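Local coordinates for calcium-dependent protein kinase, putative (Plasmodium falciparum, PDB 3MSE) that probably phosphorylates serine and threonine residues of proteins in response to calcium, the ion being bound by the C-terminal EF-hand domain that this chain represents, at residues 36-41 and 90-95; 22-27 and 174-179. One frame throughout, in Å; residues are numbered along the deposited sequence.

Contact 1 (36-41 and 90-95)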
ATOM      1  N   ASN A  36      -8.541   3.269  -3.518  1.00 49.86           N
ATOM      2  CA  ASN A  36      -9.981   3.241  -3.798  1.00 50.33           C
ATOM      3  C   ASN A  36     -10.730   2.427  -2.749  1.00 49.97           C
ATOM      4  O   ASN A  36     -11.759   2.880  -2.248  1.00 50.09           O
ATOM      5  CB  ASN A  36     -10.275   2.708  -5.204  1.00 50.44           C
ATOM      6  CG  ASN A  36      -9.871   3.682  -6.294  1.00 51.99           C
ATOM      7  OD1 ASN A  36     -10.069   4.897  -6.174  1.00 54.04           O
ATOM      8  ND2 ASN A  36      -9.305   3.151  -7.375  1.00 53.37           N
ATOM      9  N   HIS A  37     -10.199   1.246  -2.421  1.00 49.68           N
ATOM     10  CA  HIS A  37     -10.737   0.409  -1.331  1.00 49.71           C
ATOM     11  C   HIS A  37     -10.784   1.204  -0.027  1.00 49.16           C
ATOM     12  O   HIS A  37     -11.822   1.254   0.636  1.00 48.73           O
ATOM     13  CB  HIS A  37      -9.913  -0.875  -1.127  1.00 49.70           C
ATOM     14  CG  HIS A  37      -9.998  -1.855  -2.260  1.00 51.33           C
ATOM     15  ND1 HIS A  37     -11.193  -2.262  -2.817  1.00 52.57           N
ATOM     16  CD2 HIS A  37      -9.030  -2.547  -2.911  1.00 52.06           C
ATOM     17  CE1 HIS A  37     -10.956  -3.130  -3.786  1.00 51.84           C
ATOM     18  NE2 HIS A  37      -9.651  -3.324  -3.860  1.00 51.68           N
ATOM     19  N   ILE A  38      -9.670   1.855   0.321  1.00 48.77           N
ATOM     20  CA  ILE A  38      -9.609   2.660   1.537  1.00 48.39           C
ATOM     21  C   ILE A  38     -10.613   3.813   1.520  1.00 48.67           C
ATOM     22  O   ILE A  38     -11.209   4.140   2.554  1.00 49.04           O
ATOM     23  CB  ILE A  38      -8.186   3.188   1.816  1.00 48.74           C
ATOM     24  CG1 ILE A  38      -7.232   2.019   2.053  1.00 48.52           C
ATOM     25  CG2 ILE A  38      -8.180   4.130   3.021  1.00 47.47           C
ATOM     26  CD1 ILE A  38      -5.789   2.436   2.167  1.00 50.39           C
ATOM     27  N   LYS A  39     -10.809   4.420   0.355  1.00 48.71           N
ATOM     28  CA  LYS A  39     -11.786   5.493   0.210  1.00 49.13           C
ATOM     29  C   LYS A  39     -13.205   4.992   0.542  1.00 48.48           C
ATOM     30  O   LYS A  39     -13.947   5.662   1.265  1.00 48.08           O
ATOM     31  CB  LYS A  39     -11.735   6.079  -1.205  1.00 49.46           C
ATOM     32  CG  LYS A  39     -12.383   7.451  -1.355  1.00 52.45           C
ATOM     33  CD  LYS A  39     -12.064   8.099  -2.724  1.00 55.71           C
ATOM     34  CE  LYS A  39     -10.555   8.346  -2.914  1.00 57.85           C
ATOM     35  NZ  LYS A  39      -9.992   9.408  -2.008  1.00 58.31           N
ATOM     36  N   TYR A  40     -13.567   3.815   0.022  1.00 47.79           N
ATOM     37  CA  TYR A  40     -14.869   3.217   0.341  1.00 47.09           C
ATOM     38  C   TYR A  40     -15.006   3.028   1.855  1.00 46.32           C
ATOM     39  O   TYR A  40     -15.989   3.474   2.453  1.00 46.35           O
ATOM     40  CB  TYR A  40     -15.117   1.896  -0.406  1.00 47.33           C
ATOM     41  CG  TYR A  40     -16.476   1.299  -0.083  1.00 48.49           C
ATOM     42  CD1 TYR A  40     -17.639   1.782  -0.696  1.00 50.14           C
ATOM     43  CD2 TYR A  40     -16.607   0.284   0.871  1.00 49.45           C
ATOM     44  CE1 TYR A  40     -18.896   1.251  -0.381  1.00 50.32           C
ATOM     45  CE2 TYR A  40     -17.852  -0.247   1.190  1.00 50.54           C
ATOM     46  CZ  TYR A  40     -18.986   0.238   0.565  1.00 51.06           C
ATOM     47  OH  TYR A  40     -20.209  -0.299   0.887  1.00 51.91           O
ATOM     48  N   ILE A  41     -14.000   2.411   2.469  1.00 45.42           N
ATOM     49  CA  ILE A  41     -13.987   2.222   3.922  1.00 44.72           C
ATOM     50  C   ILE A  41     -14.106   3.567   4.642  1.00 45.23           C
ATOM     51  O   ILE A  41     -14.794   3.673   5.665  1.00 44.96           O
ATOM     52  CB  ILE A  41     -12.753   1.393   4.394  1.00 44.02           C
ATOM     53  CG1 ILE A  41     -12.833  -0.040   3.859  1.00 42.97           C
ATOM     54  CG2 ILE A  41     -12.645   1.374   5.919  1.00 43.48           C
ATOM     55  CD1 ILE A  41     -11.506  -0.809   3.894  1.00 39.57           C
ATOM     56  N   ILE A  90     -14.426   2.367  18.848  1.00 41.25           N
ATOM     57  CA  ILE A  90     -13.596   1.727  17.853  1.00 39.97           C
ATOM     58  C   ILE A  90     -13.026   2.775  16.931  1.00 39.38           C
ATOM     59  O   ILE A  90     -13.765   3.600  16.375  1.00 38.65           O
ATOM     60  CB  ILE A  90     -14.402   0.667  17.053  1.00 40.54           C
ATOM     61  CG1 ILE A  90     -14.658  -0.552  17.945  1.00 40.35           C
ATOM     62  CG2 ILE A  90     -13.668   0.266  15.781  1.00 39.06           C
ATOM     63  CD1 ILE A  90     -16.014  -1.154  17.776  1.00 42.31           C
ATOM     64  N   THR A  91     -11.706   2.750  16.766  1.00 38.79           N
ATOM     65  CA  THR A  91     -11.048   3.785  15.975  1.00 38.62           C
ATOM     66  C   THR A  91     -11.158   3.517  14.496  1.00 38.76           C
ATOM     67  O   THR A  91     -11.472   2.392  14.070  1.00 38.22           O
ATOM     68  CB  THR A  91      -9.537   3.929  16.310  1.00 38.60           C
ATOM     69  OG1 THR A  91      -8.858   2.747  15.898  1.00 38.04           O
ATOM     70  CG2 THR A  91      -9.308   4.177  17.809  1.00 37.95           C
ATOM     71  N   TYR A  92     -10.863   4.553  13.719  1.00 38.35           N
ATOM     72  CA  TYR A  92     -10.748   4.437  12.282  1.00 39.10           C
ATOM     73  C   TYR A  92      -9.820   3.299  11.850  1.00 38.76           C
ATOM     74  O   TYR A  92     -10.156   2.492  10.957  1.00 38.46           O
ATOM     75  CB  TYR A  92     -10.255   5.749  11.675  1.00 39.48           C
ATOM     76  CG  TYR A  92      -9.876   5.582  10.240  1.00 42.57           C
ATOM     77  CD1 TYR A  92     -10.857   5.499   9.248  1.00 44.27           C
ATOM     78  CD2 TYR A  92      -8.535   5.453   9.865  1.00 44.75           C
ATOM     79  CE1 TYR A  92     -10.509   5.309   7.920  1.00 46.78           C
ATOM     80  CE2 TYR A  92      -8.177   5.266   8.533  1.00 46.77           C
ATOM     81  CZ  TYR A  92      -9.163   5.200   7.572  1.00 47.98           C
ATOM     82  OH  TYR A  92      -8.817   5.018   6.257  1.00 50.30           O
ATOM     83  N   THR A  93      -8.645   3.256  12.465  1.00 37.41           N
ATOM     84  CA  THR A  93      -7.659   2.225  12.158  1.00 37.19           C
ATOM     85  C   THR A  93      -8.184   0.819  12.482  1.00 35.65           C
ATOM     86  O   THR A  93      -7.977  -0.110  11.720  1.00 34.89           O
ATOM     87  CB  THR A  93      -6.314   2.520  12.894  1.00 37.00           C
ATOM     88  OG1 THR A  93      -5.801   3.746  12.369  1.00 40.00           O
ATOM     89  CG2 THR A  93      -5.291   1.420  12.635  1.00 37.39           C
ATOM     90  N   GLU A  94      -8.834   0.678  13.625  1.00 35.23           N
ATOM     91  CA  GLU A  94      -9.404  -0.614  14.036  1.00 35.33           C
ATOM     92  C   GLU A  94     -10.557  -1.102  13.137  1.00 34.53           C
ATOM     93  O   GLU A  94     -10.673  -2.316  12.868  1.00 34.21           O
ATOM     94  CB  GLU A  94      -9.820  -0.562  15.495  1.00 36.14           C
ATOM     95  CG  GLU A  94      -8.606  -0.304  16.425  1.00 39.09           C
ATOM     96  CD  GLU A  94      -8.996   0.184  17.816  1.00 45.45           C
ATOM     97  OE1 GLU A  94      -8.069   0.402  18.630  1.00 48.15           O
ATOM     98  OE2 GLU A  94     -10.209   0.338  18.112  1.00 46.64           O
ATOM     99  N   PHE A  95     -11.363  -0.155  12.662  1.00 33.28           N
ATOM    100  CA  PHE A  95     -12.496  -0.427  11.785  1.00 33.66           C
ATOM    101  C   PHE A  95     -11.945  -0.898  10.460  1.00 33.94           C
ATOM    102  O   PHE A  95     -12.386  -1.886   9.886  1.00 33.51           O
ATOM    103  CB  PHE A  95     -13.336   0.842  11.572  1.00 32.85           C
ATOM    104  CG  PHE A  95     -14.546   0.644  10.672  1.00 31.99           C
ATOM    105  CD1 PHE A  95     -14.605   1.246   9.422  1.00 31.76           C
ATOM    106  CD2 PHE A  95     -15.631  -0.135  11.092  1.00 31.92           C
ATOM    107  CE1 PHE A  95     -15.734   1.084   8.599  1.00 34.72           C
ATOM    108  CE2 PHE A  95     -16.766  -0.313  10.270  1.00 32.10           C
ATOM    109  CZ  PHE A  95     -16.824   0.291   9.042  1.00 30.55           C
TER
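I41 and F95 form the apolar half of this contact between helix 18-48 and the start of helix 92-99, within the paired EF-hand region. The branch methyl CG2 of I41 approaches F95 CD1 at 4.0 Å and CE1 at 4.1 Å, meeting the ring obliquely. F95 lays its ring there because CG stands anti to the backbone N (chi1 -180°), and the ring also packs on L44, F45 and L48 of helix 18-48. I41 in turn touches M96 and C99, so it packs on three residues of helix 92-99.

The second touch is mixed in kind. Y92 reaches across to I38, whose CG2 methyl lies 3.4 Å from Y92 OH, the two side chains crossing at about a right angle. The hydroxyl is hydrogen-bonded to OD1 of N42, one turn beyond I38 on the same helix.

Polar bonds within 90-95 fix the helix start. T91 is the N-cap and forms a capping box with E94: E94 N donates to T91 OG1 (3.1 Å), while T91 N donates to E94 OE2 (3.1 Å), nearly straight at 174° but from above the carboxylate plane. E94 OE1 accepts from N85 ND2.

No hydrogen bond joins the two segments directly. Two isoleucine methyls carry the contact, one against the F95 ring and the other against the hydroxyl of Y92, so buried van der Waals packing holds helix 92-99 to helix 18-48 while N42 satisfies the phenol.

Contact 2 (22-27 and 174-179)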
ATOM      1  N   ILE A  22       8.032   3.981 -16.199  1.00 31.34           N
ATOM      2  CA  ILE A  22       6.913   3.136 -16.651  1.00 32.26           C
ATOM      3  C   ILE A  22       6.613   2.060 -15.603  1.00 32.63           C
ATOM      4  O   ILE A  22       5.455   1.868 -15.205  1.00 33.25           O
ATOM      5  CB  ILE A  22       7.179   2.554 -18.045  1.00 32.19           C
ATOM      6  CG1 ILE A  22       7.031   3.680 -19.067  1.00 31.73           C
ATOM      7  CG2 ILE A  22       6.155   1.403 -18.366  1.00 32.97           C
ATOM      8  CD1 ILE A  22       7.709   3.415 -20.379  1.00 35.71           C
ATOM      9  N   ILE A  23       7.674   1.413 -15.129  1.00 32.81           N
ATOM     10  CA  ILE A  23       7.612   0.454 -14.034  1.00 33.35           C
ATOM     11  C   ILE A  23       7.032   1.080 -12.767  1.00 33.60           C
ATOM     12  O   ILE A  23       6.187   0.468 -12.093  1.00 34.12           O
ATOM     13  CB  ILE A  23       9.018  -0.160 -13.758  1.00 33.69           C
ATOM     14  CG1 ILE A  23       9.503  -0.949 -14.976  1.00 35.32           C
ATOM     15  CG2 ILE A  23       9.012  -1.064 -12.496  1.00 34.12           C
ATOM     16  CD1 ILE A  23      11.027  -1.235 -15.001  1.00 34.48           C
ATOM     17  N   ILE A  24       7.462   2.304 -12.438  1.00 32.97           N
ATOM     18  CA  ILE A  24       6.861   3.037 -11.316  1.00 31.51           C
ATOM     19  C   ILE A  24       5.349   3.228 -11.527  1.00 31.39           C
ATOM     20  O   ILE A  24       4.579   3.109 -10.577  1.00 31.07           O
ATOM     21  CB  ILE A  24       7.530   4.459 -11.067  1.00 31.90           C
ATOM     22  CG1 ILE A  24       9.010   4.353 -10.647  1.00 30.47           C
ATOM     23  CG2 ILE A  24       6.728   5.241 -10.058  1.00 29.43           C
ATOM     24  CD1 ILE A  24       9.248   3.901  -9.191  1.00 35.06           C
ATOM     25  N   ASN A  25       4.929   3.546 -12.753  1.00 31.15           N
ATOM     26  CA  ASN A  25       3.479   3.704 -13.052  1.00 32.08           C
ATOM     27  C   ASN A  25       2.613   2.444 -12.809  1.00 32.52           C
ATOM     28  O   ASN A  25       1.462   2.558 -12.379  1.00 32.35           O
ATOM     29  CB  ASN A  25       3.246   4.230 -14.474  1.00 31.79           C
ATOM     30  CG  ASN A  25       3.214   5.744 -14.532  1.00 32.45           C
ATOM     31  OD1 ASN A  25       2.143   6.345 -14.563  1.00 32.20           O
ATOM     32  ND2 ASN A  25       4.397   6.372 -14.538  1.00 31.03           N
ATOM     33  N   ILE A  26       3.192   1.273 -13.058  1.00 33.69           N
ATOM     34  CA  ILE A  26       2.552  -0.011 -12.725  1.00 36.42           C
ATOM     35  C   ILE A  26       2.260  -0.092 -11.228  1.00 37.48           C
ATOM     36  O   ILE A  26       1.130  -0.388 -10.810  1.00 38.12           O
ATOM     37  CB  ILE A  26       3.417  -1.233 -13.161  1.00 35.87           C
ATOM     38  CG1 ILE A  26       3.533  -1.287 -14.678  1.00 35.72           C
ATOM     39  CG2 ILE A  26       2.822  -2.565 -12.606  1.00 37.12           C
ATOM     40  CD1 ILE A  26       4.739  -2.106 -15.160  1.00 37.64           C
ATOM     41  N   MET A  27       3.274   0.203 -10.421  1.00 38.67           N
ATOM     42  CA  MET A  27       3.100   0.260  -8.972  1.00 39.34           C
ATOM     43  C   MET A  27       2.126   1.352  -8.548  1.00 39.87           C
ATOM     44  O   MET A  27       1.348   1.175  -7.600  1.00 39.64           O
ATOM     45  CB  MET A  27       4.450   0.446  -8.293  1.00 39.95           C
ATOM     46  CG  MET A  27       5.336  -0.771  -8.390  1.00 40.55           C
ATOM     47  SD  MET A  27       6.795  -0.580  -7.344  1.00 48.88           S
ATOM     48  CE  MET A  27       7.789   0.465  -8.390  1.00 42.82           C
ATOM     49  N   ASP A 174      16.539  -5.467  -6.866  1.00 52.69           N
ATOM     50  CA  ASP A 174      17.782  -4.787  -6.521  1.00 52.45           C
ATOM     51  C   ASP A 174      17.962  -3.526  -7.348  1.00 51.72           C
ATOM     52  O   ASP A 174      18.370  -2.495  -6.812  1.00 51.70           O
ATOM     53  CB  ASP A 174      18.991  -5.712  -6.702  1.00 52.87           C
ATOM     54  CG  ASP A 174      19.080  -6.800  -5.623  1.00 53.87           C
ATOM     55  OD1 ASP A 174      18.357  -6.728  -4.602  1.00 54.19           O
ATOM     56  OD2 ASP A 174      19.881  -7.742  -5.812  1.00 54.99           O
ATOM     57  N   TYR A 175      17.655  -3.590  -8.647  1.00 50.51           N
ATOM     58  CA  TYR A 175      17.756  -2.375  -9.463  1.00 49.30           C
ATOM     59  C   TYR A 175      16.776  -1.293  -9.007  1.00 48.51           C
ATOM     60  O   TYR A 175      17.172  -0.146  -8.798  1.00 47.78           O
ATOM     61  CB  TYR A 175      17.613  -2.631 -10.968  1.00 49.27           C
ATOM     62  CG  TYR A 175      17.594  -1.328 -11.745  1.00 48.66           C
ATOM     63  CD1 TYR A 175      18.771  -0.623 -11.989  1.00 47.95           C
ATOM     64  CD2 TYR A 175      16.387  -0.778 -12.197  1.00 48.03           C
ATOM     65  CE1 TYR A 175      18.755   0.592 -12.683  1.00 47.34           C
ATOM     66  CE2 TYR A 175      16.355   0.431 -12.891  1.00 46.92           C
ATOM     67  CZ  TYR A 175      17.542   1.108 -13.133  1.00 47.99           C
ATOM     68  OH  TYR A 175      17.512   2.305 -13.817  1.00 47.77           O
ATOM     69  N   MET A 176      15.503  -1.657  -8.854  1.00 47.81           N
ATOM     70  CA  MET A 176      14.487  -0.659  -8.523  1.00 46.74           C
ATOM     71  C   MET A 176      14.805   0.019  -7.193  1.00 46.78           C
ATOM     72  O   MET A 176      14.727   1.246  -7.087  1.00 46.29           O
ATOM     73  CB  MET A 176      13.083  -1.267  -8.514  1.00 46.49           C
ATOM     74  CG  MET A 176      12.583  -1.724  -9.891  1.00 44.59           C
ATOM     75  SD  MET A 176      12.505  -0.409 -11.142  1.00 41.71           S
ATOM     76  CE  MET A 176      11.319   0.697 -10.388  1.00 41.48           C
ATOM     77  N   LEU A 177      15.177  -0.780  -6.192  1.00 46.77           N
ATOM     78  CA  LEU A 177      15.548  -0.252  -4.867  1.00 47.24           C
ATOM     79  C   LEU A 177      16.702   0.743  -4.926  1.00 47.11           C
ATOM     80  O   LEU A 177      16.680   1.743  -4.233  1.00 47.58           O
ATOM     81  CB  LEU A 177      15.872  -1.377  -3.885  1.00 47.20           C
ATOM     82  CG  LEU A 177      14.684  -2.150  -3.317  1.00 48.70           C
ATOM     83  CD1 LEU A 177      15.182  -3.399  -2.588  1.00 50.67           C
ATOM     84  CD2 LEU A 177      13.838  -1.293  -2.391  1.00 49.92           C
ATOM     85  N   SER A 178      17.691   0.475  -5.770  1.00 47.32           N
ATOM     86  CA  SER A 178      18.820   1.387  -5.947  1.00 47.84           C
ATOM     87  C   SER A 178      18.453   2.735  -6.583  1.00 47.74           C
ATOM     88  O   SER A 178      19.281   3.643  -6.610  1.00 47.81           O
ATOM     89  CB  SER A 178      19.885   0.724  -6.805  1.00 47.74           C
ATOM     90  OG  SER A 178      19.516   0.810  -8.171  1.00 49.89           O
ATOM     91  N   THR A 179      17.237   2.851  -7.126  1.00 47.44           N
ATOM     92  CA  THR A 179      16.817   4.070  -7.818  1.00 46.66           C
ATOM     93  C   THR A 179      15.927   4.904  -6.928  1.00 47.27           C
ATOM     94  O   THR A 179      15.588   6.038  -7.265  1.00 47.16           O
ATOM     95  CB  THR A 179      16.058   3.793  -9.153  1.00 46.57           C
ATOM     96  OG1 THR A 179      14.746   3.282  -8.879  1.00 45.16           O
ATOM     97  CG2 THR A 179      16.829   2.835 -10.043  1.00 45.50           C
TER
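M176 sends its methyl CE into a small apolar cluster on helix 18-48. I23 CG2 is closest, 3.6 Å from M176 CE, and the same branch lies 3.8 Å from M176 SD, so the sulfur end of the methionine runs obliquely over the isoleucine. I24 CD1 meets M176 CE at 4.0 Å. One turn on from I23, M27 CE meets M176 CE tip to tip at 4.1 Å. The methionine is bent at both chi2 (-59°) and chi3 (-62°), which curls its end among these three residues; M27 is bent at chi3 alone.

Further out, L110 of helix 109-117 touches both M27 and M176, F147 of helix 141-152 covers I23, and I24 packs on F180 and Y13. W102 of the second subunit also lies against I24 and M27.

Behind M176, the end of the chain is tied back to its helix. The carbonyl O of M176 accepts from T179 N and from T179 OG1, the hydroxyl at 2.7 Å and in the carbonyl plane, on a lone pair. T179 OG1 is also bonded to R20 NH1 on helix 18-48. S178 OG donates to Y175 O at 2.6 Å, and T179 CG2 lies over one face of the Y175 ring.

The arrangement is consistent with the EF-hand lobe round the second calcium site packing apolar side chains on the N-terminal half of helix 18-48, whose other end leads into the first calcium loop.

Both contacts use helix 18-48, their centres about 28 Å apart on opposite sides of the chain's centre, and no atom of one touches the other. Contact 1 is nested along the chain inside the loop closed by contact 2, and it belongs to the lobe of the first calcium site, whereas contact 2 joins the far end of the chain to the same helix near the second. Both are largely buried, but contact 1 includes the partly exposed Y92 and sets isoleucine methyls against one aromatic ring and a phenol hydroxyl; contact 2 is wholly aliphatic and thioether in its touching atoms. The second subunit packs against each of them.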